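Local coordinates for protein glutaredoxin (PDB 3NZN) that probably catalyses thiol-disulfide exchange as a glutaredoxin of the thioredoxin fold, using a dithiol pair that is oxidised to a disulfide in this crystal, at residues I25-S30 with E63-E68; W34-K39 with Y51-R56; R71-V76 with A88-K93. All coordinates share one frame; numbering follows the deposited sequence.

Contact 1: I25-S30 with E63-E68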
loop_
_atom_site.group_PDB
_atom_site.type_symbol
_atom_site.label_atom_id
_atom_site.label_comp_id
_atom_site.label_asym_id
_atom_site.label_seq_id
_atom_site.Cartn_x
_atom_site.Cartn_y
_atom_site.Cartn_z
ATOM N N ILE A 25 18.305 -3.846 -8.597
ATOM C CA ILE A 25 17.149 -4.279 -7.782
ATOM C C ILE A 25 15.850 -3.728 -8.369
ATOM O O ILE A 25 15.735 -2.613 -8.631
ATOM C CB ILE A 25 17.342 -3.943 -6.302
ATOM C CG1 ILE A 25 16.143 -4.467 -5.477
ATOM C CG2 ILE A 25 17.479 -2.537 -6.117
ATOM C CD1 ILE A 25 16.519 -4.703 -4.070
ATOM N N MET A 26 14.954 -4.679 -8.620
ATOM C CA MET A 26 13.607 -4.307 -9.061
ATOM C C MET A 26 12.603 -4.422 -7.881
ATOM O O MET A 26 12.461 -5.435 -7.329
ATOM C CB MET A 26 13.111 -5.210 -10.213
ATOM C CG MET A 26 11.712 -4.770 -10.789
ATOM S SD MET A 26 10.742 -6.068 -11.695
ATOM C CE MET A 26 12.012 -7.257 -11.637
ATOM N N TYR A 27 12.036 -3.265 -7.533
ATOM C CA TYR A 27 10.872 -3.239 -6.622
ATOM C C TYR A 27 9.592 -3.361 -7.444
ATOM O O TYR A 27 9.353 -2.633 -8.295
ATOM C CB TYR A 27 10.866 -1.979 -5.781
ATOM C CG TYR A 27 12.032 -1.959 -4.828
ATOM C CD1 TYR A 27 11.934 -2.525 -3.564
ATOM C CD2 TYR A 27 13.222 -1.335 -5.160
ATOM C CE1 TYR A 27 13.011 -2.499 -2.680
ATOM C CE2 TYR A 27 14.300 -1.323 -4.267
ATOM C CZ TYR A 27 14.182 -1.891 -3.070
ATOM O OH TYR A 27 15.309 -1.795 -2.280
ATOM N N GLY A 28 8.799 -4.368 -7.061
ATOM C CA GLY A 28 7.566 -4.608 -7.773
ATOM C C GLY A 28 6.417 -5.019 -6.838
ATOM O O GLY A 28 6.580 -4.993 -5.611
ATOM N N LEU A 29 5.326 -5.424 -7.422
ATOM C CA LEU A 29 4.205 -6.024 -6.704
ATOM C C LEU A 29 3.994 -7.428 -7.271
ATOM O O LEU A 29 4.211 -7.642 -8.461
ATOM C CB LEU A 29 2.924 -5.196 -6.914
ATOM C CG LEU A 29 2.975 -3.735 -6.515
ATOM C CD1 LEU A 29 1.719 -2.965 -6.838
ATOM C CD2 LEU A 29 3.402 -3.492 -5.071
ATOM N N SER A 30 3.531 -8.354 -6.458
ATOM C CA SER A 30 3.307 -9.681 -6.871
ATOM C C SER A 30 2.250 -9.863 -7.980
ATOM O O SER A 30 2.259 -10.782 -8.734
ATOM C CB SER A 30 3.074 -10.579 -5.692
ATOM O OG SER A 30 1.784 -10.292 -5.131
ATOM N N GLU A 63 8.100 -1.073 5.345
ATOM C CA GLU A 63 8.320 0.339 5.530
ATOM C C GLU A 63 9.629 0.740 4.807
ATOM O O GLU A 63 9.694 1.749 4.103
ATOM C CB GLU A 63 8.394 0.701 6.995
ATOM C CG GLU A 63 8.551 2.160 7.261
ATOM C CD GLU A 63 8.512 2.552 8.747
ATOM O OE1 GLU A 63 8.335 1.617 9.554
ATOM O OE2 GLU A 63 8.654 3.778 9.037
ATOM N N GLU A 64 10.679 -0.022 5.061
ATOM C CA GLU A 64 11.964 0.249 4.523
ATOM C C GLU A 64 11.970 0.138 2.968
ATOM O O GLU A 64 12.594 0.917 2.250
ATOM C CB GLU A 64 13.003 -0.634 5.077
ATOM C CG GLU A 64 13.331 -0.371 6.510
ATOM C CD GLU A 64 14.054 -1.503 7.245
ATOM O OE1 GLU A 64 14.280 -2.573 6.717
ATOM O OE2 GLU A 64 14.433 -1.314 8.407
ATOM N N ALA A 65 11.220 -0.806 2.408
ATOM C CA ALA A 65 11.143 -0.944 0.956
ATOM C C ALA A 65 10.467 0.252 0.356
ATOM O O ALA A 65 10.927 0.769 -0.686
ATOM C CB ALA A 65 10.476 -2.270 0.588
ATOM N N VAL A 66 9.337 0.695 0.938
ATOM C CA VAL A 66 8.658 1.835 0.413
ATOM C C VAL A 66 9.533 3.061 0.492
ATOM O O VAL A 66 9.534 3.879 -0.421
ATOM C CB VAL A 66 7.283 2.032 1.086
ATOM C CG1 VAL A 66 6.754 3.404 0.740
ATOM C CG2 VAL A 66 6.359 0.840 0.685
ATOM N N GLU A 67 10.239 3.246 1.602
ATOM C CA GLU A 67 11.117 4.387 1.683
ATOM C C GLU A 67 12.195 4.334 0.626
ATOM O O GLU A 67 12.580 5.398 0.097
ATOM C CB GLU A 67 11.784 4.429 3.055
ATOM C CG GLU A 67 10.904 4.746 4.187
ATOM C CD GLU A 67 11.487 4.428 5.611
ATOM O OE1 GLU A 67 12.484 3.669 5.835
ATOM O OE2 GLU A 67 10.846 4.875 6.570
ATOM N N GLU A 68 12.736 3.164 0.330
ATOM C CA GLU A 68 13.738 3.074 -0.721
ATOM C C GLU A 68 13.160 3.448 -2.104
ATOM O O GLU A 68 13.797 4.162 -2.863
ATOM C CB GLU A 68 14.316 1.686 -0.730
ATOM C CG GLU A 68 15.306 1.443 -1.861
ATOM C CD GLU A 68 16.651 2.085 -1.679
ATOM O OE1 GLU A 68 16.901 2.794 -0.661
ATOM O OE2 GLU A 68 17.547 1.844 -2.593
#
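Tyr27 is the side chain to follow here: it runs out from strand 24-28 and ends against Ala65 and Glu68 of helix 59-72. Its CB starts toward the helix, and a chi1 of -66° sets CG beside the backbone N, anti to the carbonyl carbon, which aims the ring at the helix. Beyond CB and CG, CE1 is the first atom to come close, 4.1 Å from the CB of Ala65, a loose apolar touch made obliquely to the ring. Across the ring from CE1, CE2 lies 3.8 Å from Glu68 CG. The phenol carbon CZ lies 3.7 Å from that same CG, and at the tip Tyr27 OH closes to 3.3 Å from Glu68 CG. The phenol therefore rests on the aliphatic part of the glutamate. Glu68 bends at chi2 (74°), its side chain crosses that of Tyr27 at about a right angle, and the carboxylate plane is turned 52° from the ring, with both its oxygens more than 4 Å from the hydroxyl. An alanine in place of Tyr27 is likely to deprive Ala65 CB and the Glu68 methylenes of part of their cover and open a gap between strand and helix. Glu68 has a long, weak ion pair with Arg71, one turn on. Tyr27 itself stands in the middle of the thioredoxin-type sheet: its backbone bonds to Thr80, and its side chain also packs on Val52 and Ile82 of the flanking strands 49-53 and 77-83. Helix 59-72 covers this face, while Met26, one residue earlier, packs from the other face on Thr38, Lys39 and Leu42 of helix 33-45.

Contact 2: W34-K39 with Y51-R56. With SO4 (sulfate ion), chain F.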
loop_
_atom_site.group_PDB
_atom_site.type_symbol
_atom_site.label_atom_id
_atom_site.label_comp_id
_atom_site.label_asym_id
_atom_site.label_seq_id
_atom_site.Cartn_x
_atom_site.Cartn_y
_atom_site.Cartn_z
ATOM N N TRP A 34 3.424 -5.587 -15.571
ATOM C CA TRP A 34 4.609 -4.941 -16.042
ATOM C C TRP A 34 5.837 -5.233 -15.220
ATOM O O TRP A 34 6.959 -5.203 -15.724
ATOM C CB TRP A 34 4.378 -3.487 -16.291
ATOM C CG TRP A 34 3.347 -3.216 -17.335
ATOM C CD1 TRP A 34 2.072 -2.819 -17.136
ATOM C CD2 TRP A 34 3.577 -3.259 -18.746
ATOM N NE1 TRP A 34 1.461 -2.619 -18.347
ATOM C CE2 TRP A 34 2.355 -2.916 -19.340
ATOM C CE3 TRP A 34 4.656 -3.640 -19.563
ATOM C CZ2 TRP A 34 2.208 -2.857 -20.703
ATOM C CZ3 TRP A 34 4.501 -3.529 -20.928
ATOM C CH2 TRP A 34 3.304 -3.145 -21.477
ATOM N N CYS A 35 5.619 -5.507 -13.933
ATOM C CA CYS A 35 6.694 -5.963 -13.074
ATOM C C CYS A 35 7.158 -7.302 -13.565
ATOM O O CYS A 35 8.374 -7.567 -13.672
ATOM C CB CYS A 35 6.286 -6.050 -11.642
ATOM S SG CYS A 35 5.772 -4.530 -10.853
ATOM N N LYS A 36 6.240 -8.196 -13.922
ATOM C CA LYS A 36 6.638 -9.516 -14.393
ATOM C C LYS A 36 7.388 -9.417 -15.735
ATOM O O LYS A 36 8.363 -10.124 -15.967
ATOM C CB LYS A 36 5.411 -10.380 -14.518
ATOM C CG LYS A 36 4.720 -10.889 -13.310
ATOM C CD LYS A 36 5.580 -11.308 -12.035
ATOM C CE LYS A 36 4.861 -10.840 -10.724
ATOM N NZ LYS A 36 4.884 -9.323 -10.632
ATOM N N LYS A 37 6.962 -8.498 -16.580
ATOM C CA LYS A 37 7.637 -8.320 -17.843
ATOM C C LYS A 37 9.048 -7.771 -17.614
ATOM O O LYS A 37 9.994 -8.129 -18.348
ATOM C CB LYS A 37 6.912 -7.308 -18.720
ATOM C CG LYS A 37 5.667 -7.717 -19.392
ATOM C CD LYS A 37 5.619 -7.301 -20.877
ATOM C CE LYS A 37 4.399 -7.984 -21.653
ATOM N NZ LYS A 37 4.712 -9.335 -22.412
ATOM N N THR A 38 9.252 -6.886 -16.660
ATOM C CA THR A 38 10.568 -6.418 -16.284
ATOM C C THR A 38 11.431 -7.488 -15.721
ATOM O O THR A 38 12.634 -7.608 -16.148
ATOM C CB THR A 38 10.409 -5.269 -15.252
ATOM O OG1 THR A 38 9.583 -4.227 -15.828
ATOM C CG2 THR A 38 11.777 -4.688 -14.879
ATOM N N LYS A 39 10.937 -8.344 -14.846
ATOM C CA LYS A 39 11.656 -9.475 -14.369
ATOM C C LYS A 39 12.097 -10.385 -15.523
ATOM O O LYS A 39 13.212 -10.862 -15.512
ATOM C CB LYS A 39 10.853 -10.179 -13.288
ATOM C CG LYS A 39 11.427 -11.349 -12.696
ATOM C CD LYS A 39 10.639 -11.887 -11.488
ATOM C CE LYS A 39 11.233 -13.162 -10.963
ATOM N NZ LYS A 39 10.822 -14.307 -11.863
ATOM N N TYR A 51 14.998 -8.934 -6.858
ATOM C CA TYR A 51 13.620 -8.378 -6.948
ATOM C C TYR A 51 12.938 -8.565 -5.559
ATOM O O TYR A 51 13.275 -9.424 -4.804
ATOM C CB TYR A 51 12.850 -8.929 -8.076
ATOM C CG TYR A 51 12.540 -10.363 -8.019
ATOM C CD1 TYR A 51 11.332 -10.790 -7.463
ATOM C CD2 TYR A 51 13.473 -11.337 -8.367
ATOM C CE1 TYR A 51 11.042 -12.100 -7.372
ATOM C CE2 TYR A 51 13.174 -12.683 -8.278
ATOM C CZ TYR A 51 11.949 -13.041 -7.763
ATOM O OH TYR A 51 11.613 -14.346 -7.633
ATOM N N VAL A 52 12.024 -7.607 -5.360
ATOM C CA VAL A 52 11.233 -7.544 -4.072
ATOM C C VAL A 52 9.814 -7.266 -4.478
ATOM O O VAL A 52 9.502 -6.390 -5.237
ATOM C CB VAL A 52 11.762 -6.370 -3.233
ATOM C CG1 VAL A 52 10.929 -6.198 -1.937
ATOM C CG2 VAL A 52 13.251 -6.605 -2.875
ATOM N N TYR A 53 8.891 -8.096 -3.833
ATOM C CA TYR A 53 7.477 -7.848 -3.989
ATOM C C TYR A 53 6.967 -7.074 -2.756
ATOM O O TYR A 53 6.841 -7.697 -1.640
ATOM C CB TYR A 53 6.719 -9.155 -4.134
ATOM C CG TYR A 53 6.995 -9.879 -5.438
ATOM C CD1 TYR A 53 7.125 -9.189 -6.639
ATOM C CD2 TYR A 53 7.110 -11.237 -5.476
ATOM C CE1 TYR A 53 7.380 -9.867 -7.817
ATOM C CE2 TYR A 53 7.380 -11.932 -6.686
ATOM C CZ TYR A 53 7.514 -11.221 -7.812
ATOM O OH TYR A 53 7.819 -11.896 -9.001
ATOM N N VAL A 54 6.841 -5.831 -2.870
ATOM C CA VAL A 54 6.637 -4.948 -1.728
ATOM C C VAL A 54 5.222 -5.323 -1.046
ATOM O O VAL A 54 5.198 -5.224 0.222
ATOM C CB VAL A 54 6.636 -3.497 -2.132
ATOM C CG1 VAL A 54 6.279 -2.575 -1.024
ATOM C CG2 VAL A 54 8.070 -3.063 -2.645
ATOM N N ASP A 55 4.299 -5.745 -1.799
ATOM C CA ASP A 55 3.005 -6.093 -1.194
ATOM C C ASP A 55 3.084 -7.358 -0.425
ATOM O O ASP A 55 2.110 -7.654 0.321
ATOM C CB ASP A 55 1.991 -6.272 -2.261
ATOM C CG ASP A 55 2.326 -7.371 -3.226
ATOM O OD1 ASP A 55 3.441 -7.389 -3.810
ATOM O OD2 ASP A 55 1.490 -8.184 -3.576
ATOM N N ARG A 56 4.140 -8.153 -0.440
ATOM C CA ARG A 56 4.324 -9.335 0.338
ATOM C C ARG A 56 5.163 -9.120 1.567
ATOM O O ARG A 56 5.435 -10.031 2.283
ATOM C CB ARG A 56 4.837 -10.494 -0.521
ATOM C CG ARG A 56 3.782 -10.943 -1.461
ATOM C CD ARG A 56 4.088 -12.162 -2.148
ATOM N NE ARG A 56 2.949 -12.657 -2.915
ATOM C CZ ARG A 56 3.162 -13.534 -3.903
ATOM N NH1 ARG A 56 4.368 -13.987 -4.095
ATOM N NH2 ARG A 56 2.159 -13.975 -4.644
HETATM S S SO4 F . 13.168 -17.382 -8.213
HETATM O O1 SO4 F . 14.254 -17.974 -7.348
HETATM O O2 SO4 F . 13.275 -17.961 -9.554
HETATM O O3 SO4 F . 11.909 -17.662 -7.691
HETATM O O4 SO4 F . 13.566 -15.937 -8.246
#
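The beta-alpha-beta unit made of strand 24-28, helix 33-45 and strand 49-53 is knitted together here by two lysines of the helix, Lys36 and Lys39, lying against two tyrosines of the returning strand, Tyr51 and Tyr53. Lys39 carries the closer half. Its chain is extended from CB to CE, with CG anti to the backbone N (chi1 180°), and this lays CE over one face of the Tyr51 ring, 3.6 Å from the centroid and displaced toward the phenol end: a CH-pi contact in which CE is 3.3 Å from CZ. Tyr51 OH donates to O4 of a sulfate, probably from the crystallisation liquor, at 2.6 Å, and O4 sits at the ring edge in the ring plane. Lys10 and His15 also bind that ion. Tyr53 takes the second lysine. Lys36 CE comes to 3.6 Å from Tyr53 OH, and Lys39 CD approaches the same oxygen at 3.8 Å, so the hydroxyl is flanked by two aliphatic chains. Bends at chi2, chi3 and chi4 bring the ammonium of Lys36 near the ring obliquely, but its hydrogen bonds go to the carbonyl oxygens of Leu29, in the loop after strand 24-28, and Cys32, just before the helix. The axes of the short segments 34-39 and 51-53 run nearly antiparallel, 163° apart in direction and 10.9 Å at closest approach. The Cys32-Cys35 disulfide sits at the start of the helix, with Cys35 in its first turn. The helix also lies over strands 24-28 and 77-83, where Thr38 touches Met26 and Thr81, while strand 49-53 lies between 10-15 and 24-28.

Contact 3: R71-V76 with A88-K93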
loop_
_atom_site.group_PDB
_atom_site.type_symbol
_atom_site.label_atom_id
_atom_site.label_comp_id
_atom_site.label_asym_id
_atom_site.label_seq_id
_atom_site.Cartn_x
_atom_site.Cartn_y
_atom_site.Cartn_z
ATOM N N ARG A 71 12.557 7.259 -2.305
ATOM C CA ARG A 71 13.830 8.006 -2.491
ATOM C C ARG A 71 14.167 8.213 -3.986
ATOM O O ARG A 71 14.563 9.268 -4.388
ATOM C CB ARG A 71 14.983 7.304 -1.802
ATOM C CG ARG A 71 16.361 7.844 -2.131
ATOM C CD ARG A 71 17.413 6.992 -1.489
ATOM N NE ARG A 71 18.715 7.138 -2.109
ATOM C CZ ARG A 71 19.720 6.367 -1.795
ATOM N NH1 ARG A 71 19.577 5.440 -0.896
ATOM N NH2 ARG A 71 20.875 6.532 -2.417
ATOM N N PHE A 72 13.946 7.149 -4.769
ATOM C CA PHE A 72 14.317 7.118 -6.162
ATOM C C PHE A 72 13.142 7.438 -7.093
ATOM O O PHE A 72 13.300 7.719 -8.276
ATOM C CB PHE A 72 14.855 5.756 -6.533
ATOM C CG PHE A 72 16.301 5.576 -6.076
ATOM C CD1 PHE A 72 17.323 6.063 -6.829
ATOM C CD2 PHE A 72 16.612 4.877 -4.974
ATOM C CE1 PHE A 72 18.634 5.933 -6.434
ATOM C CE2 PHE A 72 17.977 4.743 -4.590
ATOM C CZ PHE A 72 18.928 5.226 -5.375
ATOM N N ASN A 73 11.934 7.374 -6.550
ATOM C CA ASN A 73 10.694 7.460 -7.315
ATOM C C ASN A 73 9.594 7.962 -6.362
ATOM O O ASN A 73 8.875 7.209 -5.757
ATOM C CB ASN A 73 10.273 6.116 -7.862
ATOM C CG ASN A 73 8.906 6.170 -8.522
ATOM O OD1 ASN A 73 8.410 7.231 -8.822
ATOM N ND2 ASN A 73 8.367 5.025 -8.835
ATOM N N PRO A 74 9.451 9.297 -6.281
ATOM C CA PRO A 74 8.463 9.852 -5.393
ATOM C C PRO A 74 7.025 9.437 -5.590
ATOM O O PRO A 74 6.194 9.602 -4.652
ATOM C CB PRO A 74 8.688 11.362 -5.545
ATOM C CG PRO A 74 10.133 11.500 -6.004
ATOM C CD PRO A 74 10.407 10.309 -6.770
ATOM N N SER A 75 6.719 8.965 -6.769
ATOM C CA SER A 75 5.394 8.447 -7.071
ATOM C C SER A 75 5.077 7.159 -6.304
ATOM O O SER A 75 3.890 6.703 -6.271
ATOM C CB SER A 75 5.143 8.277 -8.542
ATOM O OG SER A 75 5.271 9.458 -9.209
ATOM N N VAL A 76 6.102 6.445 -5.845
ATOM C CA VAL A 76 5.925 5.123 -5.257
ATOM C C VAL A 76 5.062 4.282 -6.145
ATOM O O VAL A 76 3.974 3.790 -5.840
ATOM C CB VAL A 76 5.432 5.205 -3.800
ATOM C CG1 VAL A 76 5.531 3.875 -3.153
ATOM C CG2 VAL A 76 6.250 6.273 -3.073
ATOM N N ALA A 88 17.457 5.210 -11.626
ATOM C CA ALA A 88 16.140 4.620 -11.366
ATOM C C ALA A 88 15.287 4.615 -12.674
ATOM O O ALA A 88 15.174 5.641 -13.338
ATOM C CB ALA A 88 15.420 5.374 -10.268
ATOM N N ILE A 89 14.699 3.485 -12.992
ATOM C CA ILE A 89 13.833 3.373 -14.144
ATOM C C ILE A 89 12.461 2.959 -13.648
ATOM O O ILE A 89 12.297 1.953 -12.916
ATOM C CB ILE A 89 14.341 2.321 -15.157
ATOM C CG1 ILE A 89 15.772 2.767 -15.569
ATOM C CG2 ILE A 89 13.393 2.217 -16.288
ATOM C CD1 ILE A 89 16.485 1.689 -16.437
ATOM N N VAL A 90 11.480 3.798 -13.952
ATOM C CA VAL A 90 10.092 3.619 -13.482
ATOM C C VAL A 90 9.312 3.067 -14.636
ATOM O O VAL A 90 9.236 3.683 -15.681
ATOM C CB VAL A 90 9.595 4.904 -12.958
ATOM C CG1 VAL A 90 8.093 4.723 -12.512
ATOM C CG2 VAL A 90 10.399 5.389 -11.746
ATOM N N GLY A 91 8.645 1.921 -14.432
ATOM C CA GLY A 91 7.920 1.233 -15.453
ATOM C C GLY A 91 8.775 0.246 -16.239
ATOM O O GLY A 91 9.974 0.211 -16.122
ATOM N N PHE A 92 8.104 -0.480 -17.079
ATOM C CA PHE A 92 8.752 -1.324 -18.075
ATOM C C PHE A 92 9.145 -0.485 -19.262
ATOM O O PHE A 92 8.339 -0.097 -20.041
ATOM C CB PHE A 92 7.839 -2.436 -18.483
ATOM C CG PHE A 92 8.490 -3.353 -19.492
ATOM C CD1 PHE A 92 9.505 -4.226 -19.130
ATOM C CD2 PHE A 92 8.128 -3.329 -20.845
ATOM C CE1 PHE A 92 10.124 -5.030 -20.056
ATOM C CE2 PHE A 92 8.765 -4.163 -21.780
ATOM C CZ PHE A 92 9.719 -5.005 -21.366
ATOM N N LYS A 93 10.424 -0.109 -19.286
ATOM C CA LYS A 93 11.034 0.660 -20.308
ATOM C C LYS A 93 12.162 -0.150 -20.916
ATOM O O LYS A 93 13.268 -0.114 -20.408
ATOM C CB LYS A 93 11.534 1.979 -19.784
ATOM C CG LYS A 93 10.284 2.901 -19.336
ATOM C CD LYS A 93 10.737 4.196 -18.759
ATOM C CE LYS A 93 11.115 5.120 -19.923
ATOM N NZ LYS A 93 11.485 6.508 -19.387
#
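Where helix 59-72 ends, Phe72 and Asn73 press against Ala88 and Val90 of strand 87-90, the outermost strand on this side of the sheet within the chain. The tight part is small. Phe72 CB and Ala88 CB stand 3.8 Å apart, and the same methyl also reaches the carbonyl O of Phe72 at 3.7 Å. One step on, Asn73 crosses Val90 at about a right angle: CG is anti to the backbone N (chi1 173°), which lays the amide on the two valine methyls, with ND2 at 3.6 Å from CG2 and 3.7 Å from CG1. Toward the outside things are looser. The Phe72 ring brings only CD1 to Ala88 CB, 4.0 Å away and oblique, and its CE2 lies over one face of the exposed Arg71 guanidinium, 3.5 Å above that plane. Pro74 and Ser75, also exposed, occupy the type I turn from Asn73 to Val76, closed by Val76 N to Asn73 O at 2.9 Å. The second subunit, another copy of the protein, reaches both parts: its Ala3 packs on Val90 and its Asn14 on Ser75. The amide of buried Asn73 has its polar needs met elsewhere. Its ND2 bonds to Thr80 and Ser77 of strand 77-83, and OD1 accepts a weak bond from Ser75 N (134° at the hydrogen). What remains for Val90 is van der Waals contact alone: the strand offers only methyls here, to Phe72 CB and O and to the Asn73 amide, while the amide's hydrogen bonds go to strand 77-83 and its own turn.

From the N terminus, strand 24-28 opens contact 1, which closes only at helix 59-72. Within that loop, contact 2 opens at helix 33-45 and closes at strand 49-53, so the smaller loop lies wholly inside the larger. Contact 3 follows in series: it starts at the end of the helix that contact 1 used and closes at strand 87-90. Contacts 1 and 2 use neighbouring strands, 24-28 and 49-53, joined by Gly28 to Val52 backbone bonding and by Ser30 to Asp55, yet they serve opposite faces of the sheet. Val66 touching Val76 connects contact 1 to contact 3, and Phe92, packed on Trp34 and Thr38, brings the far end of contact 3 back to helix 33-45.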